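Local coordinates for protein taurocyamine kinase (Schistosoma mansoni, PDB 4WOD) that reversibly transfers phosphate from ATP to taurocyamine, storing it as a phosphagen, in a chain built of two similar kinase repeats, at residues A[61-69]-A[127-136]. The protein carries 4 engineered substitutions. Sequence-based numbering, arbitrary orientation.
Sequences LPRSCDLNA and TVEGFGFGPT. With ARG (arginine), chain B.
The carbonyl oxygen of C65 takes two bonds from 127-136. The hydroxyl OG1 of T136 donates to C65 O at 2.6 Å, tilted 30° from the carbonyl plane. F133 N reaches C65 O more weakly, at 3.4 Å. With chi1 at 46°, OG1 of T136 sits between its own backbone N and carbonyl carbon, where it donates to C65 O and accepts weakly from F133 N. P135 packs its ring on the backbone and CB of C65, and CB of D66 lies 3.8 Å from CA of G132.

The F133 ring lies obliquely against the backbone of 65-67, with S64 C at its edge. Its CE2 is 3.2 Å from OG of S64, whose hydrogen-bond partner is the carbonyl of F267. One water stands 3.3 Å above the centre of one ring face. It donates to F131 O and accepts weakly from L67 N, joining the two loops. H224 and F267 meet the same ring edge-to-face. CD2 of L67 reaches CG2 of T127 at 3.7 Å and lies equally near F131 O.

In this phosphagen kinase repeat, the contact joins the N-terminal domain to the loop between strand 117-126 and helix 139-154 of the catalytic domain. D66 caps the start of the turn into helix 69-72: its OD1 accepts from N68 N through the anti lone pair, and its OD2 is bonded to T40.

At the other end, 61-69 binds OXT of the bound arginine's carboxylate. OXT accepts from L61 N and from R63 NH1, the latter at 2.9 Å, with a weak third bond from R63 NH2. E222 and L60 N also bond the ligand. R63 NH1 also donates to P62 O from above the carbonyl plane, which may help hold the guanidinium in place; CD of the ligand lies over one face of that group.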
# COMPACT_ATOMS: atom_id res chain seq x y z
N LEU A 61 -15.89 10.65 5.00
CA LEU A 61 -16.08 11.79 5.90
C LEU A 61 -17.53 12.28 5.97
O LEU A 61 -18.30 12.07 5.05
CB LEU A 61 -15.19 12.95 5.44
CG LEU A 61 -13.69 12.70 5.56
CD1 LEU A 61 -12.89 13.88 5.03
CD2 LEU A 61 -13.30 12.40 6.99
N PRO A 62 -17.90 12.93 7.09
CA PRO A 62 -19.19 13.63 7.09
C PRO A 62 -19.07 14.89 6.24
O PRO A 62 -18.01 15.15 5.65
CB PRO A 62 -19.41 14.00 8.56
CG PRO A 62 -17.97 14.09 9.13
CD PRO A 62 -17.22 12.99 8.39
N ARG A 63 -20.12 15.70 6.20
CA ARG A 63 -19.96 17.05 5.69
C ARG A 63 -20.41 17.99 6.79
O ARG A 63 -20.52 17.58 7.94
CB ARG A 63 -20.73 17.25 4.37
CG ARG A 63 -20.29 16.27 3.24
CD ARG A 63 -18.84 16.55 2.73
NE ARG A 63 -18.43 15.74 1.57
CZ ARG A 63 -17.92 14.52 1.64
NH1 ARG A 63 -17.76 13.91 2.81
NH2 ARG A 63 -17.57 13.88 0.52
N SER A 64 -20.65 19.25 6.47
CA SER A 64 -21.07 20.18 7.51
C SER A 64 -22.30 20.94 7.06
O SER A 64 -22.35 21.46 5.95
CB SER A 64 -19.93 21.14 7.88
OG SER A 64 -19.30 21.67 6.73
N CYS A 65 -23.29 20.98 7.94
CA CYS A 65 -24.54 21.69 7.70
C CYS A 65 -24.31 23.19 7.49
O CYS A 65 -25.04 23.84 6.74
CB CYS A 65 -25.50 21.46 8.87
SG CYS A 65 -24.88 21.88 10.54
N ASP A 66 -23.29 23.73 8.16
CA ASP A 66 -22.87 25.12 7.99
C ASP A 66 -21.53 25.26 8.70
O ASP A 66 -21.07 24.31 9.34
CB ASP A 66 -23.89 26.10 8.57
CG ASP A 66 -24.18 25.85 10.04
OD1 ASP A 66 -23.33 26.16 10.90
OD2 ASP A 66 -25.29 25.36 10.35
N LEU A 67 -20.94 26.45 8.66
CA LEU A 67 -19.57 26.64 9.14
C LEU A 67 -19.45 26.49 10.66
O LEU A 67 -18.36 26.23 11.16
CB LEU A 67 -19.05 28.02 8.70
CG LEU A 67 -19.81 29.25 9.22
CD1 LEU A 67 -19.18 29.78 10.50
CD2 LEU A 67 -19.84 30.36 8.18
N ASN A 68 -20.56 26.63 11.37
CA ASN A 68 -20.56 26.50 12.81
C ASN A 68 -20.66 25.06 13.29
O ASN A 68 -20.67 24.82 14.51
CB ASN A 68 -21.71 27.28 13.43
CG ASN A 68 -21.61 28.75 13.18
OD1 ASN A 68 -22.39 29.31 12.40
ND2 ASN A 68 -20.65 29.40 13.83
N ALA A 69 -20.79 24.13 12.34
CA ALA A 69 -20.94 22.73 12.71
C ALA A 69 -19.70 22.26 13.44
O ALA A 69 -19.79 21.45 14.37
CB ALA A 69 -21.19 21.87 11.50
N THR A 127 -15.12 29.79 2.59
CA THR A 127 -16.45 29.97 3.14
C THR A 127 -16.65 31.44 3.45
O THR A 127 -15.81 32.04 4.13
CB THR A 127 -16.63 29.18 4.42
OG1 THR A 127 -16.44 27.78 4.17
CG2 THR A 127 -18.02 29.46 5.03
N VAL A 128 -17.73 32.02 2.96
CA VAL A 128 -18.06 33.41 3.31
C VAL A 128 -18.83 33.44 4.65
O VAL A 128 -19.85 32.76 4.80
CB VAL A 128 -18.88 34.10 2.18
CG1 VAL A 128 -19.34 35.49 2.60
CG2 VAL A 128 -18.07 34.17 0.86
N GLU A 129 -18.33 34.21 5.62
CA GLU A 129 -19.03 34.37 6.91
C GLU A 129 -20.47 34.81 6.76
O GLU A 129 -20.79 35.64 5.89
CB GLU A 129 -18.31 35.39 7.79
CG GLU A 129 -17.02 34.89 8.39
CD GLU A 129 -16.36 35.94 9.25
OE1 GLU A 129 -16.62 37.15 9.03
OE2 GLU A 129 -15.59 35.55 10.16
N GLY A 130 -21.33 34.29 7.62
CA GLY A 130 -22.71 34.72 7.70
C GLY A 130 -23.66 33.87 6.87
O GLY A 130 -24.85 34.14 6.85
N PHE A 131 -23.14 32.87 6.16
CA PHE A 131 -23.99 32.06 5.28
C PHE A 131 -23.79 30.59 5.57
O PHE A 131 -22.68 30.19 5.86
CB PHE A 131 -23.69 32.31 3.79
CG PHE A 131 -23.99 33.70 3.32
CD1 PHE A 131 -25.22 34.00 2.74
CD2 PHE A 131 -23.04 34.70 3.46
CE1 PHE A 131 -25.50 35.27 2.29
CE2 PHE A 131 -23.32 36.00 3.01
CZ PHE A 131 -24.55 36.28 2.43
N GLY A 132 -24.85 29.80 5.46
CA GLY A 132 -24.75 28.38 5.68
C GLY A 132 -24.23 27.64 4.47
O GLY A 132 -23.78 28.26 3.50
N PHE A 133 -24.23 26.31 4.56
CA PHE A 133 -23.91 25.44 3.45
C PHE A 133 -25.23 24.89 2.91
O PHE A 133 -26.29 25.26 3.40
CB PHE A 133 -22.96 24.31 3.88
CG PHE A 133 -21.57 24.78 4.24
CD1 PHE A 133 -20.95 25.80 3.52
CD2 PHE A 133 -20.89 24.21 5.31
CE1 PHE A 133 -19.66 26.22 3.85
CE2 PHE A 133 -19.61 24.63 5.66
CZ PHE A 133 -18.98 25.63 4.94
N GLY A 134 -25.14 23.99 1.92
CA GLY A 134 -26.29 23.32 1.33
C GLY A 134 -27.52 23.12 2.21
O GLY A 134 -28.62 23.56 1.85
N PRO A 135 -27.35 22.43 3.36
CA PRO A 135 -28.48 22.09 4.24
C PRO A 135 -29.13 23.26 4.97
O PRO A 135 -30.24 23.10 5.46
CB PRO A 135 -27.83 21.13 5.27
CG PRO A 135 -26.65 20.55 4.55
CD PRO A 135 -26.13 21.72 3.76
N THR A 136 -28.45 24.40 5.06
CA THR A 136 -28.98 25.48 5.87
C THR A 136 -29.25 26.77 5.09
O THR A 136 -29.84 27.71 5.63
CB THR A 136 -28.02 25.83 7.07
OG1 THR A 136 -26.67 25.91 6.60
CG2 THR A 136 -28.11 24.77 8.18
N ARG B . -12.46 12.04 1.84
CA ARG B . -13.80 12.43 1.49
C ARG B . -14.90 11.39 1.64
O ARG B . -14.74 10.23 1.17
CB ARG B . -13.84 13.04 0.14
CG ARG B . -13.45 14.48 0.17
CD ARG B . -14.67 15.25 -0.17
NE ARG B . -14.39 16.65 -0.19
CZ ARG B . -14.74 17.44 -1.16
NH1 ARG B . -14.45 18.71 -1.11
NH2 ARG B . -15.36 16.94 -2.20
OXT ARG B . -15.84 11.86 2.29
O HOH W 1 -21.59 27.79 6.19